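Local coordinates for protein CmeC (Campylobacter jejuni, PDB 4MT4) that forms a trimeric outer membrane channel of the outer membrane factor family, probably serving as the exit duct of an efflux transport system, at residues N58-A63 / Y146-A151; T162-V167 / Y435-V440; Y180-E185 / E416-W421. All coordinates share one frame; numbering follows the deposited sequence.

Contact 1 of 3, residues N58-A63 / Y146-A151; sequences NDLKLA and YDYEAA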
# COMPACT_ATOMS: atom_id res chain seq x y z
N ASN B 58 -3.75 -17.94 -4.08
CA ASN B 58 -4.94 -17.10 -4.13
C ASN B 58 -4.73 -15.78 -4.87
O ASN B 58 -5.67 -15.26 -5.47
CB ASN B 58 -5.46 -16.84 -2.72
CG ASN B 58 -6.10 -18.06 -2.09
OD1 ASN B 58 -6.95 -18.71 -2.71
ND2 ASN B 58 -5.70 -18.39 -0.88
N ASP B 59 -3.52 -15.25 -4.82
CA ASP B 59 -3.20 -14.04 -5.58
C ASP B 59 -3.28 -14.34 -7.08
O ASP B 59 -3.67 -13.48 -7.87
CB ASP B 59 -1.81 -13.51 -5.22
CG ASP B 59 -1.80 -12.73 -3.92
OD1 ASP B 59 -2.87 -12.19 -3.54
OD2 ASP B 59 -0.73 -12.64 -3.28
N LEU B 60 -2.90 -15.55 -7.45
CA LEU B 60 -2.99 -16.00 -8.83
C LEU B 60 -4.45 -16.13 -9.25
O LEU B 60 -4.82 -15.81 -10.39
CB LEU B 60 -2.26 -17.33 -9.02
CG LEU B 60 -2.14 -17.86 -10.45
CD1 LEU B 60 -1.47 -16.83 -11.35
CD2 LEU B 60 -1.38 -19.18 -10.47
N LYS B 61 -5.28 -16.61 -8.33
CA LYS B 61 -6.72 -16.73 -8.57
C LYS B 61 -7.36 -15.36 -8.73
O LYS B 61 -8.19 -15.16 -9.62
CB LYS B 61 -7.39 -17.50 -7.43
CG LYS B 61 -6.92 -18.94 -7.28
CD LYS B 61 -7.65 -19.65 -6.14
CE LYS B 61 -7.07 -21.03 -5.90
NZ LYS B 61 -7.77 -21.75 -4.80
N LEU B 62 -6.98 -14.43 -7.86
CA LEU B 62 -7.47 -13.06 -7.92
C LEU B 62 -7.15 -12.42 -9.26
O LEU B 62 -7.99 -11.75 -9.86
CB LEU B 62 -6.88 -12.22 -6.79
CG LEU B 62 -7.39 -12.49 -5.37
CD1 LEU B 62 -6.59 -11.70 -4.35
CD2 LEU B 62 -8.87 -12.15 -5.27
N ALA B 63 -5.92 -12.63 -9.73
CA ALA B 63 -5.48 -12.10 -11.01
C ALA B 63 -6.27 -12.72 -12.16
O ALA B 63 -6.51 -12.06 -13.18
CB ALA B 63 -3.99 -12.35 -11.20
N TYR B 146 -2.13 -9.32 -19.44
CA TYR B 146 -0.72 -9.08 -19.16
C TYR B 146 -0.47 -8.98 -17.66
O TYR B 146 0.59 -9.36 -17.17
CB TYR B 146 -0.24 -7.81 -19.86
CG TYR B 146 -0.24 -7.90 -21.37
CD1 TYR B 146 0.08 -9.09 -22.01
CD2 TYR B 146 -0.56 -6.80 -22.16
CE1 TYR B 146 0.09 -9.18 -23.39
CE2 TYR B 146 -0.55 -6.88 -23.53
CZ TYR B 146 -0.23 -8.07 -24.15
OH TYR B 146 -0.22 -8.16 -25.52
N ASP B 147 -1.46 -8.47 -16.93
CA ASP B 147 -1.39 -8.40 -15.48
C ASP B 147 -1.42 -9.80 -14.87
O ASP B 147 -0.82 -10.05 -13.83
CB ASP B 147 -2.54 -7.56 -14.91
CG ASP B 147 -2.28 -6.07 -15.02
OD1 ASP B 147 -1.10 -5.68 -15.19
OD2 ASP B 147 -3.25 -5.29 -14.94
N TYR B 148 -2.13 -10.71 -15.53
CA TYR B 148 -2.20 -12.10 -15.07
C TYR B 148 -0.86 -12.80 -15.30
O TYR B 148 -0.40 -13.57 -14.46
CB TYR B 148 -3.31 -12.86 -15.79
CG TYR B 148 -3.32 -14.35 -15.49
CD1 TYR B 148 -3.81 -14.82 -14.28
CD2 TYR B 148 -2.85 -15.27 -16.41
CE1 TYR B 148 -3.82 -16.18 -14.00
CE2 TYR B 148 -2.85 -16.62 -16.14
CZ TYR B 148 -3.34 -17.07 -14.93
OH TYR B 148 -3.35 -18.42 -14.65
N GLU B 149 -0.25 -12.53 -16.45
CA GLU B 149 1.06 -13.08 -16.77
C GLU B 149 2.11 -12.55 -15.81
O GLU B 149 3.00 -13.28 -15.38
CB GLU B 149 1.45 -12.74 -18.21
CG GLU B 149 0.53 -13.34 -19.27
CD GLU B 149 0.83 -14.80 -19.56
OE1 GLU B 149 1.60 -15.42 -18.79
OE2 GLU B 149 0.30 -15.33 -20.55
N ALA B 150 1.99 -11.27 -15.47
CA ALA B 150 2.89 -10.64 -14.52
C ALA B 150 2.70 -11.24 -13.13
O ALA B 150 3.66 -11.46 -12.40
CB ALA B 150 2.65 -9.14 -14.48
N ALA B 151 1.45 -11.51 -12.78
CA ALA B 151 1.13 -12.10 -11.48
C ALA B 151 1.62 -13.55 -11.41
O ALA B 151 2.10 -13.99 -10.37
CB ALA B 151 -0.37 -12.04 -11.23

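Contact 2 of 3, residues T162-V167 / Y435-V440; sequences TYFNLV and YANSIV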
# COMPACT_ATOMS: atom_id res chain seq x y z
N THR B 162 11.39 -18.52 -2.13
CA THR B 162 11.00 -18.87 -0.77
C THR B 162 11.47 -20.29 -0.45
O THR B 162 11.91 -20.57 0.67
CB THR B 162 9.48 -18.77 -0.56
OG1 THR B 162 9.06 -17.41 -0.75
CG2 THR B 162 9.08 -19.22 0.84
N TYR B 163 11.37 -21.16 -1.44
CA TYR B 163 11.85 -22.53 -1.31
C TYR B 163 13.34 -22.56 -1.00
O TYR B 163 13.78 -23.26 -0.09
CB TYR B 163 11.57 -23.33 -2.59
CG TYR B 163 12.27 -24.67 -2.66
CD1 TYR B 163 11.73 -25.79 -2.04
CD2 TYR B 163 13.46 -24.82 -3.36
CE1 TYR B 163 12.36 -27.02 -2.10
CE2 TYR B 163 14.10 -26.05 -3.42
CZ TYR B 163 13.54 -27.14 -2.79
OH TYR B 163 14.17 -28.37 -2.86
N PHE B 164 14.11 -21.79 -1.76
CA PHE B 164 15.56 -21.73 -1.60
C PHE B 164 15.97 -21.09 -0.28
O PHE B 164 16.97 -21.47 0.32
CB PHE B 164 16.19 -20.98 -2.77
CG PHE B 164 16.39 -21.83 -4.00
CD1 PHE B 164 16.80 -23.15 -3.88
CD2 PHE B 164 16.16 -21.32 -5.26
CE1 PHE B 164 16.98 -23.94 -5.00
CE2 PHE B 164 16.34 -22.10 -6.39
CZ PHE B 164 16.75 -23.41 -6.26
N ASN B 165 15.19 -20.10 0.16
CA ASN B 165 15.42 -19.49 1.47
C ASN B 165 15.11 -20.48 2.59
O ASN B 165 15.71 -20.44 3.66
CB ASN B 165 14.56 -18.24 1.64
CG ASN B 165 15.10 -17.06 0.85
OD1 ASN B 165 16.28 -17.00 0.52
ND2 ASN B 165 14.23 -16.10 0.55
N LEU B 166 14.17 -21.38 2.33
CA LEU B 166 13.81 -22.43 3.28
C LEU B 166 14.92 -23.47 3.38
O LEU B 166 15.30 -23.89 4.47
CB LEU B 166 12.50 -23.09 2.89
CG LEU B 166 12.09 -24.29 3.76
CD1 LEU B 166 11.91 -23.86 5.21
CD2 LEU B 166 10.83 -24.95 3.22
N VAL B 167 15.43 -23.90 2.22
CA VAL B 167 16.53 -24.86 2.17
C VAL B 167 17.77 -24.27 2.83
O VAL B 167 18.52 -24.96 3.52
CB VAL B 167 16.86 -25.28 0.73
CG1 VAL B 167 17.97 -26.31 0.72
CG2 VAL B 167 15.62 -25.83 0.04
N TYR B 435 22.76 -17.07 -4.59
CA TYR B 435 23.11 -17.23 -5.99
C TYR B 435 21.98 -17.90 -6.75
O TYR B 435 21.73 -17.58 -7.91
CB TYR B 435 24.40 -18.04 -6.14
CG TYR B 435 24.83 -18.19 -7.59
CD1 TYR B 435 25.40 -17.12 -8.28
CD2 TYR B 435 24.66 -19.39 -8.27
CE1 TYR B 435 25.78 -17.25 -9.60
CE2 TYR B 435 25.04 -19.52 -9.59
CZ TYR B 435 25.60 -18.45 -10.25
OH TYR B 435 25.98 -18.58 -11.57
N ALA B 436 21.32 -18.85 -6.10
CA ALA B 436 20.17 -19.53 -6.68
C ALA B 436 19.05 -18.52 -6.94
O ALA B 436 18.43 -18.54 -8.00
CB ALA B 436 19.68 -20.64 -5.76
N ASN B 437 18.82 -17.65 -5.97
CA ASN B 437 17.81 -16.60 -6.11
C ASN B 437 18.25 -15.50 -7.07
O ASN B 437 17.41 -14.77 -7.61
CB ASN B 437 17.47 -16.00 -4.75
CG ASN B 437 16.70 -16.95 -3.86
OD1 ASN B 437 16.21 -17.98 -4.31
ND2 ASN B 437 16.59 -16.61 -2.58
N SER B 438 19.55 -15.38 -7.28
CA SER B 438 20.09 -14.40 -8.22
C SER B 438 19.77 -14.84 -9.64
O SER B 438 19.57 -14.01 -10.53
CB SER B 438 21.60 -14.23 -8.04
OG SER B 438 22.31 -15.34 -8.55
N ILE B 439 19.72 -16.15 -9.85
CA ILE B 439 19.34 -16.71 -11.14
C ILE B 439 17.89 -16.35 -11.45
O ILE B 439 17.56 -15.94 -12.56
CB ILE B 439 19.50 -18.24 -11.17
CG1 ILE B 439 20.94 -18.64 -10.85
CG2 ILE B 439 19.10 -18.79 -12.53
CD1 ILE B 439 21.96 -18.11 -11.83
N VAL B 440 17.03 -16.51 -10.45
CA VAL B 440 15.61 -16.22 -10.58
C VAL B 440 15.36 -14.75 -10.89
O VAL B 440 14.53 -14.42 -11.73
CB VAL B 440 14.85 -16.61 -9.30
CG1 VAL B 440 13.36 -16.32 -9.44
CG2 VAL B 440 15.07 -18.08 -8.98

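Contact 3 of 3, residues Y180-E185 / E416-W421; sequences YESAKE and EARQNW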
# COMPACT_ATOMS: atom_id res chain seq x y z
N TYR B 180 26.00 -27.46 18.03
CA TYR B 180 25.45 -27.52 19.37
C TYR B 180 25.79 -28.84 20.05
O TYR B 180 26.12 -28.87 21.24
CB TYR B 180 23.93 -27.32 19.35
CG TYR B 180 23.25 -27.72 20.63
CD1 TYR B 180 23.31 -26.91 21.76
CD2 TYR B 180 22.53 -28.91 20.72
CE1 TYR B 180 22.68 -27.27 22.93
CE2 TYR B 180 21.90 -29.28 21.89
CZ TYR B 180 21.98 -28.45 23.00
OH TYR B 180 21.35 -28.82 24.17
N GLU B 181 25.71 -29.93 19.29
CA GLU B 181 25.98 -31.27 19.82
C GLU B 181 27.40 -31.39 20.36
O GLU B 181 27.60 -31.82 21.50
CB GLU B 181 25.74 -32.33 18.74
CG GLU B 181 24.31 -32.40 18.22
CD GLU B 181 23.31 -32.77 19.30
OE1 GLU B 181 23.70 -33.46 20.27
OE2 GLU B 181 22.13 -32.38 19.17
N SER B 182 28.38 -31.02 19.54
CA SER B 182 29.78 -31.14 19.94
C SER B 182 30.13 -30.14 21.03
O SER B 182 31.02 -30.39 21.84
CB SER B 182 30.69 -30.95 18.72
OG SER B 182 30.28 -31.77 17.65
N ALA B 183 29.44 -29.01 21.04
CA ALA B 183 29.63 -28.01 22.08
C ALA B 183 29.16 -28.55 23.42
O ALA B 183 29.69 -28.19 24.47
CB ALA B 183 28.90 -26.72 21.73
N LYS B 184 28.15 -29.41 23.37
CA LYS B 184 27.64 -30.05 24.58
C LYS B 184 28.64 -31.11 25.05
O LYS B 184 28.82 -31.31 26.25
CB LYS B 184 26.28 -30.69 24.32
CG LYS B 184 25.58 -31.18 25.58
CD LYS B 184 24.90 -32.52 25.35
CE LYS B 184 23.89 -32.45 24.22
NZ LYS B 184 23.26 -33.78 23.98
N GLU B 185 29.27 -31.78 24.09
CA GLU B 185 30.29 -32.77 24.39
C GLU B 185 31.53 -32.11 24.98
O GLU B 185 32.15 -32.65 25.89
CB GLU B 185 30.67 -33.55 23.13
CG GLU B 185 31.76 -34.59 23.33
CD GLU B 185 31.35 -35.71 24.28
OE1 GLU B 185 30.13 -35.96 24.41
OE2 GLU B 185 32.24 -36.34 24.88
N GLU B 416 37.26 -20.50 19.51
CA GLU B 416 37.25 -19.43 18.53
C GLU B 416 37.40 -19.98 17.11
O GLU B 416 36.67 -19.59 16.20
CB GLU B 416 38.35 -18.42 18.82
CG GLU B 416 38.56 -17.39 17.71
CD GLU B 416 39.69 -16.43 18.02
OE1 GLU B 416 39.91 -16.12 19.22
OE2 GLU B 416 40.36 -15.97 17.07
N ALA B 417 38.36 -20.88 16.93
CA ALA B 417 38.63 -21.47 15.62
C ALA B 417 37.42 -22.26 15.13
O ALA B 417 37.11 -22.27 13.94
CB ALA B 417 39.86 -22.37 15.68
N ARG B 418 36.74 -22.91 16.07
CA ARG B 418 35.54 -23.68 15.78
C ARG B 418 34.36 -22.77 15.42
O ARG B 418 33.58 -23.08 14.52
CB ARG B 418 35.18 -24.55 16.99
CG ARG B 418 33.84 -25.25 16.92
CD ARG B 418 33.56 -25.96 18.23
NE ARG B 418 32.15 -26.33 18.37
CZ ARG B 418 31.67 -27.54 18.09
NH1 ARG B 418 32.48 -28.49 17.65
NH2 ARG B 418 30.38 -27.79 18.25
N GLN B 419 34.25 -21.64 16.11
CA GLN B 419 33.21 -20.66 15.83
C GLN B 419 33.41 -20.03 14.46
O GLN B 419 32.45 -19.73 13.75
CB GLN B 419 33.19 -19.57 16.91
CG GLN B 419 32.12 -18.51 16.72
CD GLN B 419 30.73 -19.02 17.06
OE1 GLN B 419 29.95 -19.39 16.18
NE2 GLN B 419 30.40 -19.02 18.35
N ASN B 420 34.67 -19.84 14.09
CA ASN B 420 35.03 -19.26 12.80
C ASN B 420 34.63 -20.16 11.64
O ASN B 420 34.16 -19.68 10.61
CB ASN B 420 36.52 -18.96 12.75
CG ASN B 420 36.92 -17.79 13.63
OD1 ASN B 420 36.08 -16.96 13.99
ND2 ASN B 420 38.20 -17.72 13.98
N TRP B 421 34.83 -21.47 11.81
CA TRP B 421 34.41 -22.44 10.80
C TRP B 421 32.90 -22.41 10.64
O TRP B 421 32.38 -22.43 9.52
CB TRP B 421 34.88 -23.85 11.18
CG TRP B 421 34.43 -24.91 10.21
CD1 TRP B 421 34.19 -24.76 8.88
CD2 TRP B 421 34.15 -26.28 10.52
NE1 TRP B 421 33.78 -25.95 8.33
CE2 TRP B 421 33.75 -26.91 9.32
CE3 TRP B 421 34.21 -27.05 11.68
CZ2 TRP B 421 33.41 -28.25 9.25
CZ3 TRP B 421 33.87 -28.39 11.62
CH2 TRP B 421 33.47 -28.98 10.41

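Contact 1 of 3, residues N58-A63 / Y146-A151
The phenol ring of Tyr-148 meets helix 58-79 with its edge: the backbone of Ala-63 lies near the ring plane, with its C atom 3.9 Å from Tyr-148 CD1, and the carbonyl O of Leu-60 lies in that plane, 3.8 Å from Tyr-148 CE1. Leu-60 adds one methyl, CD1, which comes obliquely to within 3.6 Å of Tyr-148 CE1. With CG anti to the backbone N (chi1 173°), the tyrosine leans across the gap between the helices, and its hydroxyl is hydrogen-bonded to Ser-464. Ile-460 and Glu-463 of helix 456-463 also touch Tyr-148. Next to the ring, Ala-63 and Ala-151 meet methyl to methyl, CB to CB 3.6 Å. These small residues allow the antiparallel segments to run close, their axes 9.2 Å apart at an angle of 172°, and the CA atoms of Ala-63 and Tyr-148 come within 5.2 Å. Helix 58-79 is thus laid along the long helix 129-195, while Lys-61 and Leu-62 pack on a second subunit. Between the two segments the side-chain contact is apolar, so cohesion rests on shape and dispersion, and the polar end of Tyr-148 is satisfied by Ser-464 and not by the facing helix.

Contact 2 of 3, residues T162-V167 / Y435-V440
Phe-164 and Asn-437 lie alongside each other, pointing opposite ways, where helices 129-195 and 411-445 run antiparallel, and together they account for most of the buried surface. OD1 of Asn-437 lies at the edge of the phenyl ring, near its plane, 3.5 Å from Phe-164 CD2; ring and amide planes differ by 49°. This oxygen is buried by the contact and has no hydrogen-bond partner in the model. One face of the same ring receives the methyl of Ala-436 in a CH-pi contact, CB lying 3.7 Å from the ring centroid and 17° off the normal. Phe-41 meets Phe-164 edge-to-face. Both helices belong to the alpha-helical barrel characteristic of outer membrane factors, and here they join the two sequence-related halves of the chain. The other end of the Asn-437 amide turns to Asn-165: ND2 gives a weak, strongly bent hydrogen bond of 3.1 Å to Asn-165 OD1. Each asparagine has CG anti to its carbonyl carbon (chi1 -70° for Asn-437), which brings the two amides together with their planes nearly perpendicular. Beside this pair, the side chain of Gln-161 bonds to the main-chain O of Asn-437.

Contact 3 of 3, residues Y180-E185 / E416-W421
Arg-418 reaches across from helix 411-445 and sets its guanidinium against the backbone of helix 129-195, which makes this a contact carried by one long side chain. The tight part is at its tip. NH1 and NH2 straddle the CB of Ser-182, each 3.2 Å from it, and NH2 comes equally close to the backbone N of Ala-183, 3.2 Å away; both nitrogens are donors, so that approach is packing and not a bond. The CB of Ala-183 forms the looser flank of the tip, 3.9 Å from Arg-418 NH2. What holds NH2 there is a hydrogen bond to the carbonyl O of Ala-179, just before the segment. The Ser-182 hydroxyl oxygen lies in the guanidinium plane at its edge, 3.9 Å from Arg-418 NH1, but is itself hydrogen-bonded to Glu-178. The reach comes from an arginine chain extended from CG to NE, with CG anti to the backbone N (chi1 172°), while Tyr-397 of helix 339-405 packs against it.

Away from this tip the segments are much looser. Their axes stay 12.4 Å apart at 171°, and even the nearest CA atoms, those of Ala-183 and Arg-418, are 9.7 Å from each other. On the far side of helix 129-195 Lys-184 and Glu-185 are exposed to solvent, Lys-184 forming a long salt bridge with Glu-181. Long antiparallel helices, widely spaced here and bridged by an extended side chain, belong to the periplasmic alpha-helical barrel of TolC-like outer membrane factors.

Overall arrangement
All three contacts use helix 129-195 and follow it in order: contact 1 near the chain's centre, contact 2 about 22 Å away and contact 3 about 28 Å farther on, centre to centre. Contact 1 pairs this helix with helix 58-79, within the N-terminal half of the chain. Contacts 2 and 3 pair it with helix 411-445, from the C-terminal half, and because the helices are antiparallel contact 3 is nested inside the loop closed by contact 2. Nowhere do the contacts touch; the nearest atoms of contacts 2 and 3 are about 15 Å apart. One long helix therefore ties the two halves of the subunit together along the helical part of the trimeric channel.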